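Local coordinates for protein putative Phosphate (Eubacterium rectale, PDB 3DAO) that probably hydrolyses phosphate esters, as a putative phosphatase of the haloacid dehalogenase-like hydrolase family, at residues Thr26-Thr31 / Phe58-Gly63; Arg64-Glu69 / Tyr82-Gly87; Pro119-Phe124 / Val171-Lys176; Pro128-Ala133 / Leu161-Ile166. One frame throughout, in Å; residues are numbered along the deposited sequence. Where two conformers were deposited one is given.

Contact 1. Residues Thr26-Thr31 / Phe58-Gly63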
loop_
_atom_site.group_PDB
_atom_site.type_symbol
_atom_site.label_atom_id
_atom_site.label_comp_id
_atom_site.label_asym_id
_atom_site.label_seq_id
_atom_site.Cartn_x
_atom_site.Cartn_y
_atom_site.Cartn_z
ATOM N N THR A 26 -7.641 8.383 1.345
ATOM C CA THR A 26 -7.117 8.179 2.678
ATOM C C THR A 26 -6.422 6.848 2.819
ATOM O O THR A 26 -6.833 5.858 2.190
ATOM C CB THR A 26 -8.233 8.279 3.765
ATOM O OG1 THR A 26 -7.649 8.150 5.068
ATOM C CG2 THR A 26 -9.305 7.186 3.613
ATOM N N ASP A 27 -5.307 6.835 3.574
ATOM C CA ASP A 27 -4.746 5.541 3.960
ATOM C C ASP A 27 -5.516 5.085 5.203
ATOM O O ASP A 27 -6.462 5.742 5.651
ATOM C CB ASP A 27 -3.191 5.397 4.023
ATOM C CG ASP A 27 -2.501 6.398 4.900
ATOM O OD1 ASP A 27 -3.188 7.144 5.615
ATOM O OD2 ASP A 27 -1.228 6.401 4.884
ATOM N N ILE A 28 -5.122 3.945 5.726
ATOM C CA ILE A 28 -5.873 3.299 6.757
ATOM C C ILE A 28 -5.151 3.163 8.071
ATOM O O ILE A 28 -5.604 3.644 9.126
ATOM C CB ILE A 28 -6.254 1.867 6.262
ATOM C CG1 ILE A 28 -7.068 1.971 4.956
ATOM C CG2 ILE A 28 -6.999 1.079 7.339
ATOM C CD1 ILE A 28 -7.385 0.640 4.300
ATOM N N ASP A 29 -4.034 2.469 7.990
ATOM C CA ASP A 29 -3.289 2.082 9.190
ATOM C C ASP A 29 -2.565 3.209 9.887
ATOM O O ASP A 29 -1.584 3.780 9.398
ATOM C CB ASP A 29 -2.374 0.917 8.886
ATOM C CG ASP A 29 -3.151 -0.348 8.531
ATOM O OD1 ASP A 29 -3.920 -0.866 9.366
ATOM O OD2 ASP A 29 -2.945 -0.855 7.416
ATOM N N GLY A 30 -3.101 3.526 11.051
ATOM C CA GLY A 30 -2.583 4.607 11.871
ATOM C C GLY A 30 -3.238 5.909 11.501
ATOM O O GLY A 30 -2.929 6.940 12.065
ATOM N N THR A 31 -4.157 5.849 10.541
ATOM C CA THR A 31 -4.876 7.058 10.076
ATOM C C THR A 31 -6.335 7.006 10.497
ATOM O O THR A 31 -6.836 7.930 11.130
ATOM C CB THR A 31 -4.779 7.214 8.544
ATOM O OG1 THR A 31 -3.404 7.460 8.190
ATOM C CG2 THR A 31 -5.597 8.357 8.035
ATOM N N PHE A 58 -14.439 8.532 -3.578
ATOM C CA PHE A 58 -13.721 8.151 -2.380
ATOM C C PHE A 58 -12.801 6.986 -2.665
ATOM O O PHE A 58 -13.207 5.969 -3.219
ATOM C CB PHE A 58 -14.655 7.834 -1.235
ATOM C CG PHE A 58 -14.016 7.924 0.112
ATOM C CD1 PHE A 58 -13.293 6.857 0.619
ATOM C CD2 PHE A 58 -14.120 9.082 0.866
ATOM C CE1 PHE A 58 -12.686 6.940 1.844
ATOM C CE2 PHE A 58 -13.510 9.163 2.102
ATOM C CZ PHE A 58 -12.785 8.105 2.580
ATOM N N VAL A 59 -11.543 7.191 -2.296
ATOM C CA VAL A 59 -10.490 6.220 -2.582
ATOM C C VAL A 59 -9.767 5.789 -1.318
ATOM O O VAL A 59 -9.247 6.619 -0.564
ATOM C CB VAL A 59 -9.423 6.802 -3.549
ATOM C CG1 VAL A 59 -8.355 5.730 -3.932
ATOM C CG2 VAL A 59 -10.027 7.523 -4.840
ATOM N N VAL A 60 -9.784 4.489 -1.091
ATOM C CA VAL A 60 -8.989 3.859 -0.033
ATOM C C VAL A 60 -7.633 3.588 -0.690
ATOM O O VAL A 60 -7.562 2.893 -1.703
ATOM C CB VAL A 60 -9.615 2.539 0.451
ATOM C CG1 VAL A 60 -8.792 1.976 1.533
ATOM C CG2 VAL A 60 -11.052 2.748 0.941
ATOM N N CYS A 61 -6.581 4.146 -0.102
ATOM C CA CYS A 61 -5.210 4.164 -0.674
ATOM C C CYS A 61 -4.201 3.757 0.377
ATOM O O CYS A 61 -3.804 4.567 1.231
ATOM C CB CYS A 61 -4.941 5.576 -1.175
ATOM S SG CYS A 61 -3.354 5.745 -2.042
ATOM N N SER A 62 -3.801 2.492 0.307
ATOM C CA SER A 62 -3.040 1.849 1.364
ATOM C C SER A 62 -2.036 0.788 0.979
ATOM O O SER A 62 -1.951 0.296 -0.157
ATOM C CB SER A 62 -4.102 1.193 2.272
ATOM O OG SER A 62 -3.598 0.477 3.376
ATOM N N GLY A 63 -1.255 0.452 1.986
ATOM C CA GLY A 63 -0.289 -0.632 1.880
ATOM C C GLY A 63 -0.992 -1.966 1.926
ATOM O O GLY A 63 -0.450 -2.993 1.575
#
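The ring of Phe58 meets Thr26 at its far end, where the methyl CG2 of Thr26 packs obliquely, 3.7 Å from Phe58 CZ, and also lies close to CE1. Helix 42-53 adds Ile48 and Ile52 to the surroundings of the same ring. Thr26 keeps its hydroxyl for its own chain: with OG1 anti to the backbone N (chi1 -177°), it donates to Asp27 O over 2.7 Å, in the carbonyl plane and on a lone pair, and leaves the methyl to meet the end of the ring. A serine here lacks CG2 and would probably leave a gap beside the end of the Phe58 ring. The backbones pair as parallel strands, Thr26 N donating to Val59 O at 3.1 Å and Thr26 O accepting from Cys61 N at 2.9 Å. Two residues further on, Ile28 CD1 presses against Val60 CG1 at 3.4 Å, a tight fit for two methyls. The carboxylate of Asp27 is approached from above its plane by Thr31 OG1, 2.6 Å from OD1, while OD2 forms a salt bridge with Lys212. Asp29 OD1 is held by Gly36 N and Arg64. Asp27, Asp29 and Thr31, in the loop leaving a central parallel strand, fit the DxDx(T/V) motif of the haloacid dehalogenase fold, whose first aspartate is the nucleophile in family phosphatases.

Contact 2. Residues Arg64-Glu69 / Tyr82-Gly87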
loop_
_atom_site.group_PDB
_atom_site.type_symbol
_atom_site.label_atom_id
_atom_site.label_comp_id
_atom_site.label_asym_id
_atom_site.label_seq_id
_atom_site.Cartn_x
_atom_site.Cartn_y
_atom_site.Cartn_z
ATOM N N ARG A 64 -2.242 -1.938 2.381
ATOM C CA ARG A 64 -2.987 -3.177 2.572
ATOM C C ARG A 64 -3.375 -3.851 1.279
ATOM O O ARG A 64 -3.475 -3.208 0.234
ATOM C CB ARG A 64 -4.286 -2.925 3.377
ATOM C CG ARG A 64 -4.160 -2.522 4.811
ATOM C CD ARG A 64 -5.531 -2.718 5.486
ATOM N NE ARG A 64 -5.494 -2.279 6.883
ATOM C CZ ARG A 64 -6.384 -2.627 7.786
ATOM N NH1 ARG A 64 -7.366 -3.435 7.440
ATOM N NH2 ARG A 64 -6.262 -2.193 9.025
ATOM N N GLN A 65 -3.594 -5.162 1.384
ATOM C CA GLN A 65 -4.110 -5.967 0.277
ATOM C C GLN A 65 -5.558 -5.611 0.051
ATOM O O GLN A 65 -6.222 -5.082 0.929
ATOM C CB GLN A 65 -4.090 -7.464 0.578
ATOM C CG GLN A 65 -2.741 -8.020 0.781
ATOM C CD GLN A 65 -2.807 -9.500 0.971
ATOM O OE1 GLN A 65 -3.347 -9.989 1.974
ATOM N NE2 GLN A 65 -2.233 -10.239 0.025
ATOM N N PHE A 66 -6.052 -5.947 -1.142
ATOM C CA PHE A 66 -7.454 -5.661 -1.493
ATOM C C PHE A 66 -8.401 -6.307 -0.530
ATOM O O PHE A 66 -9.313 -5.669 -0.020
ATOM C CB PHE A 66 -7.774 -6.078 -2.930
ATOM C CG PHE A 66 -9.200 -5.914 -3.298
ATOM C CD1 PHE A 66 -9.819 -4.668 -3.206
ATOM C CD2 PHE A 66 -9.941 -6.994 -3.736
ATOM C CE1 PHE A 66 -11.152 -4.515 -3.575
ATOM C CE2 PHE A 66 -11.259 -6.834 -4.104
ATOM C CZ PHE A 66 -11.859 -5.579 -4.037
ATOM N N SER A 67 -8.166 -7.583 -0.257
ATOM C CA SER A 67 -9.057 -8.348 0.615
ATOM C C SER A 67 -9.271 -7.659 1.945
ATOM O O SER A 67 -10.378 -7.660 2.491
ATOM C CB SER A 67 -8.514 -9.782 0.865
ATOM O OG SER A 67 -7.218 -9.748 1.462
ATOM N N SER A 68 -8.203 -7.069 2.458
ATOM C CA SER A 68 -8.214 -6.401 3.754
ATOM C C SER A 68 -8.999 -5.080 3.686
ATOM O O SER A 68 -9.808 -4.758 4.557
ATOM C CB SER A 68 -6.803 -6.169 4.269
ATOM O OG SER A 68 -6.857 -5.615 5.574
ATOM N N GLU A 69 -8.797 -4.344 2.608
ATOM C CA GLU A 69 -9.528 -3.084 2.428
ATOM C C GLU A 69 -11.017 -3.350 2.247
ATOM O O GLU A 69 -11.884 -2.643 2.799
ATOM C CB GLU A 69 -9.020 -2.309 1.197
ATOM C CG GLU A 69 -7.599 -1.854 1.266
ATOM C CD GLU A 69 -7.136 -1.136 0.001
ATOM O OE1 GLU A 69 -7.833 -1.212 -1.020
ATOM O OE2 GLU A 69 -6.078 -0.484 0.019
ATOM N N TYR A 82 -10.254 1.573 -4.924
ATOM C CA TYR A 82 -9.194 0.962 -4.120
ATOM C C TYR A 82 -7.826 1.008 -4.751
ATOM O O TYR A 82 -7.632 0.627 -5.904
ATOM C CB TYR A 82 -9.523 -0.521 -3.886
ATOM C CG TYR A 82 -10.845 -0.744 -3.199
ATOM C CD1 TYR A 82 -12.024 -0.765 -3.915
ATOM C CD2 TYR A 82 -10.916 -0.934 -1.831
ATOM C CE1 TYR A 82 -13.228 -0.951 -3.285
ATOM C CE2 TYR A 82 -12.134 -1.116 -1.190
ATOM C CZ TYR A 82 -13.280 -1.120 -1.911
ATOM O OH TYR A 82 -14.495 -1.303 -1.244
ATOM N N ILE A 83 -6.890 1.511 -3.960
ATOM C CA ILE A 83 -5.470 1.482 -4.293
ATOM C C ILE A 83 -4.859 0.583 -3.215
ATOM O O ILE A 83 -4.994 0.833 -2.010
ATOM C CB ILE A 83 -4.828 2.875 -4.380
ATOM C CG1 ILE A 83 -5.397 3.657 -5.572
ATOM C CG2 ILE A 83 -3.272 2.730 -4.512
ATOM C CD1 ILE A 83 -5.057 5.139 -5.571
ATOM N N THR A 84 -4.212 -0.495 -3.657
ATOM C CA THR A 84 -3.741 -1.516 -2.744
ATOM C C THR A 84 -2.255 -1.753 -2.872
ATOM O O THR A 84 -1.610 -1.322 -3.825
ATOM C CB THR A 84 -4.450 -2.890 -3.026
ATOM O OG1 THR A 84 -3.856 -3.566 -4.151
ATOM C CG2 THR A 84 -5.973 -2.717 -3.274
ATOM N N ASP A 85 -1.728 -2.428 -1.867
ATOM C CA ASP A 85 -0.331 -2.914 -1.930
ATOM C C ASP A 85 0.649 -1.808 -2.219
ATOM O O ASP A 85 1.633 -1.990 -2.981
ATOM C CB ASP A 85 -0.185 -4.044 -2.956
ATOM C CG ASP A 85 -0.925 -5.302 -2.560
ATOM O OD1 ASP A 85 -2.118 -5.409 -2.881
ATOM O OD2 ASP A 85 -0.304 -6.190 -1.924
ATOM N N GLY A 86 0.334 -0.656 -1.654
ATOM C CA GLY A 86 1.175 0.529 -1.714
ATOM C C GLY A 86 1.195 1.226 -3.053
ATOM O O GLY A 86 2.110 1.994 -3.354
ATOM N N GLY A 87 0.185 0.978 -3.860
ATOM C CA GLY A 87 0.124 1.633 -5.169
ATOM C C GLY A 87 0.392 0.772 -6.387
ATOM O O GLY A 87 0.483 1.289 -7.489
HETATM O O HOH W 1 -0.895 -8.847 -2.107
HETATM O O HOH W 2 -4.128 -7.036 -3.060
#
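Glu69 and Tyr82 meet inside a beta-alpha-beta unit, where helix 66-72 packs on strand 81-84 after leaving strand 57-61. The glutamate can be followed outward from its CB, which rests 3.8 Å from Tyr82 CD2. With CG anti to the carbonyl carbon (chi1 -63°) and the chain extended beyond it, the side chain runs antiparallel to that of the tyrosine and brings CD near Ile83 O. At the tip the two oxygens part company. OE1 sits at the edge of the Tyr82 ring, 3.2 Å from CD2, and also touches the methyl CG2 of Thr84; it is buried among these carbons without a polar partner in the model. OE2 instead approaches the backbone, 2.7 Å from Ile83 O.

The tyrosine is also met over one face. Phe66 points its edge there in a T-shaped stack, CE1 standing over the ring centre, with the planes at 87° and the centroids 5.2 Å apart. Beyond the rings, Asp85 N donates to Arg64 O at 2.8 Å and thereby fastens the end of the strand to the approach of the helix. Two waters extend this junction: one bridges Gln65 NE2 and Asp85 OD2, the other Phe66 N at the start of the helix and Asp85 OD1. That OD1 consequently has two donors, the second water at 2.6 Å and Thr84 OG1, which uses the anti lone pair at 2.8 Å.

Contact 3. Residues Pro119-Phe124 / Val171-Lys176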
loop_
_atom_site.group_PDB
_atom_site.type_symbol
_atom_site.label_atom_id
_atom_site.label_comp_id
_atom_site.label_asym_id
_atom_site.label_seq_id
_atom_site.Cartn_x
_atom_site.Cartn_y
_atom_site.Cartn_z
ATOM N N PRO A 119 22.470 -16.309 0.227
ATOM C CA PRO A 119 21.857 -17.593 0.576
ATOM C C PRO A 119 21.360 -17.679 2.024
ATOM O O PRO A 119 20.581 -18.569 2.334
ATOM C CB PRO A 119 22.977 -18.591 0.287
ATOM C CG PRO A 119 24.238 -17.794 0.537
ATOM C CD PRO A 119 23.927 -16.427 0.017
ATOM N N ALA A 120 21.746 -16.746 2.880
ATOM C CA ALA A 120 21.262 -16.788 4.274
ATOM C C ALA A 120 19.859 -16.214 4.367
ATOM O O ALA A 120 19.220 -16.328 5.394
ATOM C CB ALA A 120 22.141 -16.015 5.204
ATOM N N CYS A 121 19.459 -15.518 3.318
ATOM C CA CYS A 121 18.142 -14.850 3.216
ATOM C C CYS A 121 17.092 -15.729 2.560
ATOM O O CYS A 121 17.394 -16.687 1.823
ATOM C CB CYS A 121 18.251 -13.537 2.392
ATOM S SG CYS A 121 19.313 -12.267 3.081
ATOM N N ASP A 122 15.846 -15.414 2.867
ATOM C CA ASP A 122 14.725 -15.990 2.168
ATOM C C ASP A 122 14.056 -14.927 1.286
ATOM O O ASP A 122 14.348 -13.729 1.358
ATOM C CB ASP A 122 13.748 -16.537 3.173
ATOM C CG ASP A 122 14.368 -17.661 3.970
ATOM O OD1 ASP A 122 14.651 -18.734 3.375
ATOM O OD2 ASP A 122 14.599 -17.458 5.165
ATOM N N TYR A 123 13.133 -15.362 0.456
ATOM C CA TYR A 123 12.450 -14.405 -0.431
ATOM C C TYR A 123 11.060 -14.860 -0.796
ATOM O O TYR A 123 10.716 -16.042 -0.684
ATOM C CB TYR A 123 13.282 -14.065 -1.673
ATOM C CG TYR A 123 13.787 -15.240 -2.446
ATOM C CD1 TYR A 123 14.977 -15.870 -2.086
ATOM C CD2 TYR A 123 13.097 -15.716 -3.565
ATOM C CE1 TYR A 123 15.461 -16.932 -2.799
ATOM C CE2 TYR A 123 13.586 -16.797 -4.294
ATOM C CZ TYR A 123 14.768 -17.396 -3.908
ATOM O OH TYR A 123 15.271 -18.478 -4.613
ATOM N N PHE A 124 10.275 -13.880 -1.207
ATOM C CA PHE A 124 8.865 -14.076 -1.536
ATOM C C PHE A 124 8.497 -13.260 -2.747
ATOM O O PHE A 124 9.089 -12.203 -2.995
ATOM C CB PHE A 124 7.981 -13.621 -0.360
ATOM C CG PHE A 124 8.338 -14.281 0.957
ATOM C CD1 PHE A 124 7.771 -15.500 1.305
ATOM C CD2 PHE A 124 9.259 -13.703 1.797
ATOM C CE1 PHE A 124 8.126 -16.128 2.479
ATOM C CE2 PHE A 124 9.632 -14.314 2.950
ATOM C CZ PHE A 124 9.065 -15.524 3.309
ATOM N N VAL A 171 12.743 -9.618 0.201
ATOM C CA VAL A 171 13.852 -10.369 0.828
ATOM C C VAL A 171 13.661 -10.312 2.332
ATOM O O VAL A 171 13.300 -9.284 2.880
ATOM C CB VAL A 171 15.231 -9.760 0.496
ATOM C CG1 VAL A 171 16.333 -10.740 0.894
ATOM C CG2 VAL A 171 15.313 -9.375 -1.034
ATOM N N PHE A 172 13.897 -11.447 2.972
ATOM C CA PHE A 172 13.832 -11.595 4.421
ATOM C C PHE A 172 15.094 -12.191 5.027
ATOM O O PHE A 172 15.742 -13.089 4.474
ATOM C CB PHE A 172 12.673 -12.522 4.824
ATOM C CG PHE A 172 12.639 -12.828 6.307
ATOM C CD1 PHE A 172 12.125 -11.916 7.184
ATOM C CD2 PHE A 172 13.112 -14.032 6.806
ATOM C CE1 PHE A 172 12.094 -12.174 8.564
ATOM C CE2 PHE A 172 13.060 -14.290 8.184
ATOM C CZ PHE A 172 12.568 -13.357 9.035
ATOM N N HIS A 173 15.451 -11.601 6.149
ATOM C CA HIS A 173 16.472 -12.155 7.061
ATOM C C HIS A 173 16.032 -11.832 8.500
ATOM O O HIS A 173 15.517 -10.760 8.739
ATOM C CB HIS A 173 17.889 -11.619 6.804
ATOM C CG HIS A 173 18.942 -12.323 7.604
ATOM N ND1 HIS A 173 19.258 -11.971 8.901
ATOM C CD2 HIS A 173 19.727 -13.381 7.300
ATOM C CE1 HIS A 173 20.218 -12.769 9.344
ATOM N NE2 HIS A 173 20.515 -13.636 8.396
ATOM N N PRO A 174 16.255 -12.740 9.463
ATOM C CA PRO A 174 15.861 -12.461 10.841
ATOM C C PRO A 174 16.397 -11.200 11.464
ATOM O O PRO A 174 15.768 -10.643 12.360
ATOM C CB PRO A 174 16.463 -13.641 11.593
ATOM C CG PRO A 174 16.365 -14.720 10.664
ATOM C CD PRO A 174 16.811 -14.098 9.354
ATOM N N ASP A 175 17.567 -10.746 11.048
ATOM C CA ASP A 175 18.127 -9.579 11.710
ATOM C C ASP A 175 19.108 -8.688 10.969
ATOM O O ASP A 175 19.524 -7.674 11.534
ATOM C CB ASP A 175 18.750 -10.019 13.027
ATOM C CG ASP A 175 19.714 -11.118 12.858
ATOM O OD1 ASP A 175 20.720 -10.868 12.172
ATOM O OD2 ASP A 175 19.467 -12.242 13.395
ATOM N N LYS A 176 19.467 -9.031 9.737
ATOM C CA LYS A 176 20.388 -8.142 8.983
ATOM C C LYS A 176 20.122 -8.198 7.513
ATOM O O LYS A 176 21.033 -8.222 6.696
ATOM C CB LYS A 176 21.850 -8.496 9.256
ATOM C CG LYS A 176 22.191 -9.959 8.996
ATOM C CD LYS A 176 23.691 -10.228 9.208
ATOM C CE LYS A 176 24.015 -11.718 9.184
ATOM N NZ LYS A 176 25.458 -11.969 9.375
#
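Asp122 and Phe172 exchange two backbone hydrogen bonds, Asp122 N to Phe172 O and Phe172 N to Asp122 O, both 2.8 Å long, as a hydrogen-bonded pair of antiparallel strands. Tyr123 and Val171 form the adjoining non-hydrogen-bonded pair. On the face bearing Asp122 and Phe172 the two side chains run side by side, carboxylate and ring only 19° from coplanar, with Asp122 OD2 4.1 Å from Phe172 CD2 at the ring's edge. Phe124 completes this row: Phe172 CB lies in the plane of its ring, 4.0 Å from CE2. Where the strands give way to loops, Cys121 CB packs on Val171 CG1 at 3.7 Å. CG of His173 is anti to the backbone N (chi1 -172°), which carries the ring toward Ala120, His173 CD2 lying 3.5 Å from Ala120 O.

Farther out, the sheet is covered on both faces. Helices 104-117 and 177-181 reach Cys121 through Val114 and Leu180, whereas helix 139-146 brings Ile140 against both Phe124 and Phe172. This alpha/beta layer is consistent with the C2-type cap of haloacid dehalogenase phosphatases. The histidine is itself positioned by its own loop: His173 ND1 accepts Asp175 N at 3.0 Å and Lys176 N at 3.1 Å. An ND1 that receives two N-H groups must offer its lone pair, so the imidazole probably carries a proton on NE2, and its rotation is fixed just ahead of helix 177-181.

Contact 4. Residues Pro128-Ala133 / Leu161-Ile166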
loop_
_atom_site.group_PDB
_atom_site.type_symbol
_atom_site.label_atom_id
_atom_site.label_comp_id
_atom_site.label_asym_id
_atom_site.label_seq_id
_atom_site.Cartn_x
_atom_site.Cartn_y
_atom_site.Cartn_z
ATOM N N PRO A 128 -1.477 -9.806 -6.523
ATOM C CA PRO A 128 -2.502 -9.112 -5.756
ATOM C C PRO A 128 -3.319 -10.026 -4.870
ATOM O O PRO A 128 -3.905 -9.580 -3.880
ATOM C CB PRO A 128 -3.398 -8.488 -6.830
ATOM C CG PRO A 128 -2.552 -8.383 -8.051
ATOM C CD PRO A 128 -1.536 -9.506 -7.957
ATOM N N ASP A 129 -3.304 -11.309 -5.184
ATOM C CA ASP A 129 -4.144 -12.275 -4.500
ATOM C C ASP A 129 -3.443 -13.190 -3.495
ATOM O O ASP A 129 -4.044 -13.668 -2.531
ATOM C CB ASP A 129 -4.808 -13.155 -5.550
ATOM C CG ASP A 129 -5.616 -12.356 -6.508
ATOM O OD1 ASP A 129 -6.438 -11.566 -6.014
ATOM O OD2 ASP A 129 -5.419 -12.493 -7.739
ATOM N N PHE A 130 -2.197 -13.502 -3.770
ATOM C CA PHE A 130 -1.456 -14.364 -2.876
ATOM C C PHE A 130 0.018 -14.126 -3.008
ATOM O O PHE A 130 0.475 -13.374 -3.867
ATOM C CB PHE A 130 -1.797 -15.836 -3.117
ATOM C CG PHE A 130 -1.989 -16.174 -4.555
ATOM C CD1 PHE A 130 -0.911 -16.261 -5.395
ATOM C CD2 PHE A 130 -3.251 -16.354 -5.069
ATOM C CE1 PHE A 130 -1.093 -16.546 -6.717
ATOM C CE2 PHE A 130 -3.435 -16.626 -6.386
ATOM C CZ PHE A 130 -2.362 -16.716 -7.211
ATOM N N CYS A 131 0.724 -14.792 -2.119
ATOM C CA CYS A 131 2.173 -14.658 -2.013
ATOM C C CYS A 131 2.864 -15.997 -2.080
ATOM O O CYS A 131 2.573 -16.915 -1.299
ATOM C CB CYS A 131 2.522 -13.968 -0.716
ATOM S SG CYS A 131 4.308 -13.522 -0.637
ATOM N N PHE A 132 3.758 -16.100 -3.058
ATOM C CA PHE A 132 4.564 -17.304 -3.289
ATOM C C PHE A 132 5.796 -17.384 -2.394
ATOM O O PHE A 132 6.501 -16.400 -2.162
ATOM C CB PHE A 132 5.066 -17.349 -4.735
ATOM C CG PHE A 132 3.994 -17.508 -5.754
ATOM C CD1 PHE A 132 3.387 -18.742 -5.946
ATOM C CD2 PHE A 132 3.635 -16.447 -6.569
ATOM C CE1 PHE A 132 2.408 -18.910 -6.912
ATOM C CE2 PHE A 132 2.649 -16.606 -7.538
ATOM C CZ PHE A 132 2.038 -17.854 -7.707
ATOM N N ALA A 133 6.026 -18.593 -1.900
ATOM C CA ALA A 133 7.166 -18.911 -1.036
ATOM C C ALA A 133 7.707 -20.274 -1.425
ATOM O O ALA A 133 6.942 -21.137 -1.830
ATOM C CB ALA A 133 6.751 -18.952 0.469
ATOM N N LEU A 161 7.810 -20.091 -12.330
ATOM C CA LEU A 161 6.434 -19.631 -12.467
ATOM C C LEU A 161 6.281 -18.800 -13.730
ATOM O O LEU A 161 7.190 -18.121 -14.198
ATOM C CB LEU A 161 5.974 -18.796 -11.283
ATOM C CG LEU A 161 6.012 -19.486 -9.936
ATOM C CD1 LEU A 161 5.723 -18.476 -8.843
ATOM C CD2 LEU A 161 4.996 -20.630 -9.924
ATOM N N ASP A 162 5.089 -18.886 -14.280
ATOM C CA ASP A 162 4.751 -18.154 -15.483
ATOM C C ASP A 162 3.601 -17.250 -15.133
ATOM O O ASP A 162 2.457 -17.671 -15.128
ATOM C CB ASP A 162 4.321 -19.127 -16.577
ATOM C CG ASP A 162 3.994 -18.433 -17.866
ATOM O OD1 ASP A 162 4.590 -17.365 -18.132
ATOM O OD2 ASP A 162 3.162 -18.972 -18.622
ATOM N N ARG A 163 3.930 -16.007 -14.821
ATOM C CA ARG A 163 2.936 -15.051 -14.400
ATOM C C ARG A 163 3.254 -13.642 -14.832
ATOM O O ARG A 163 4.415 -13.283 -15.058
ATOM C CB ARG A 163 2.796 -15.112 -12.891
ATOM C CG ARG A 163 2.414 -16.488 -12.414
ATOM C CD ARG A 163 2.038 -16.421 -11.026
ATOM N NE ARG A 163 0.847 -15.612 -10.872
ATOM C CZ ARG A 163 -0.359 -16.120 -10.683
ATOM N NH1 ARG A 163 -0.512 -17.430 -10.635
ATOM N NH2 ARG A 163 -1.400 -15.331 -10.537
ATOM N N ASN A 164 2.196 -12.857 -14.903
ATOM C CA ASN A 164 2.309 -11.458 -15.336
ATOM C C ASN A 164 1.808 -10.487 -14.296
ATOM O O ASN A 164 1.633 -9.294 -14.581
ATOM C CB ASN A 164 1.526 -11.207 -16.630
ATOM C CG ASN A 164 1.782 -9.820 -17.208
ATOM O OD1 ASN A 164 1.172 -9.431 -18.214
ATOM N ND2 ASN A 164 2.696 -9.064 -16.581
ATOM N N ASP A 165 1.648 -11.001 -13.090
ATOM C CA ASP A 165 1.133 -10.206 -11.976
ATOM C C ASP A 165 1.960 -10.197 -10.700
ATOM O O ASP A 165 1.394 -10.120 -9.629
ATOM C CB ASP A 165 -0.282 -10.660 -11.638
ATOM C CG ASP A 165 -0.370 -12.112 -11.205
ATOM O OD1 ASP A 165 0.638 -12.846 -11.284
ATOM O OD2 ASP A 165 -1.467 -12.538 -10.763
ATOM N N ILE A 166 3.276 -10.329 -10.833
ATOM C CA ILE A 166 4.175 -10.176 -9.672
ATOM C C ILE A 166 4.299 -8.684 -9.404
ATOM O O ILE A 166 4.851 -7.901 -10.201
ATOM C CB ILE A 166 5.553 -10.863 -9.871
ATOM C CG1 ILE A 166 5.366 -12.373 -10.104
ATOM C CG2 ILE A 166 6.422 -10.604 -8.678
ATOM C CD1 ILE A 166 4.609 -13.093 -9.063
HETATM O O HOH W 3 -2.922 -13.210 -8.434
#
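Asp165 OD2, lying near Pro128 CD across the contact, is gripped by two donors: Arg163 NH2 at 2.8 Å and a water at the same length that also donates to Asp129 OD2. The other oxygen, OD1, takes Arg163 NE at 2.8 Å. Both bonds use syn lone pairs and lie close to the guanidinium plane, making a side-on, bidentate salt bridge that holds the guanidinium edge-on to the carboxylate.

A bend at chi3 (64°) turns the arginine chain beside the aromatic pair opposite. Its CD touches Phe132 CE2 at 3.5 Å, NE lies at that ring's edge, and Phe130 CE1 stands over one face of the guanidinium, the two planes 79° apart. Leu161 covers one face of Phe132: its CD1 sits over the ring centre in a CH-pi contact 3.5 Å from the centroid, while Phe130 CD1 lies over the opposite face. An alanine in place of Arg163 would probably leave the Asp165 carboxylate without its countercharge and bare the edges of both phenylalanines.

The contact thus joins strand 131-133 of the cap sheet to the long loop leading into strand 168-172; Arg153, from the neighbouring strand, adds a cation-pi contact to Phe130. No direct hydrogen bond links the two segments, so cohesion rests on carbon surfaces, the guanidinium against Phe130 and one bridging water, with the charge of Arg163 probably balanced largely by Asp165 inside its own loop.

From the N terminus, contact 1 closes the first loop, bringing the end of strand 23-26 beside strand 57-61 after helix 42-53. Contact 2 follows in series, bringing strand 81-84 back against helix 66-72; the two touch, strands 57-61 and 81-84 being neighbours in the eight-stranded core sheet. The chain then enters the cap. Contact 3 spans the longest excursion, from 119-124 to 171-176, and contact 4 falls wholly within it, so these two nest and none of the four cross. They share the six-stranded sheet through adjacent strands 122-126 and 131-133. Between core and cap, contacts 2 and 4 brush at Gln65 and Pro128.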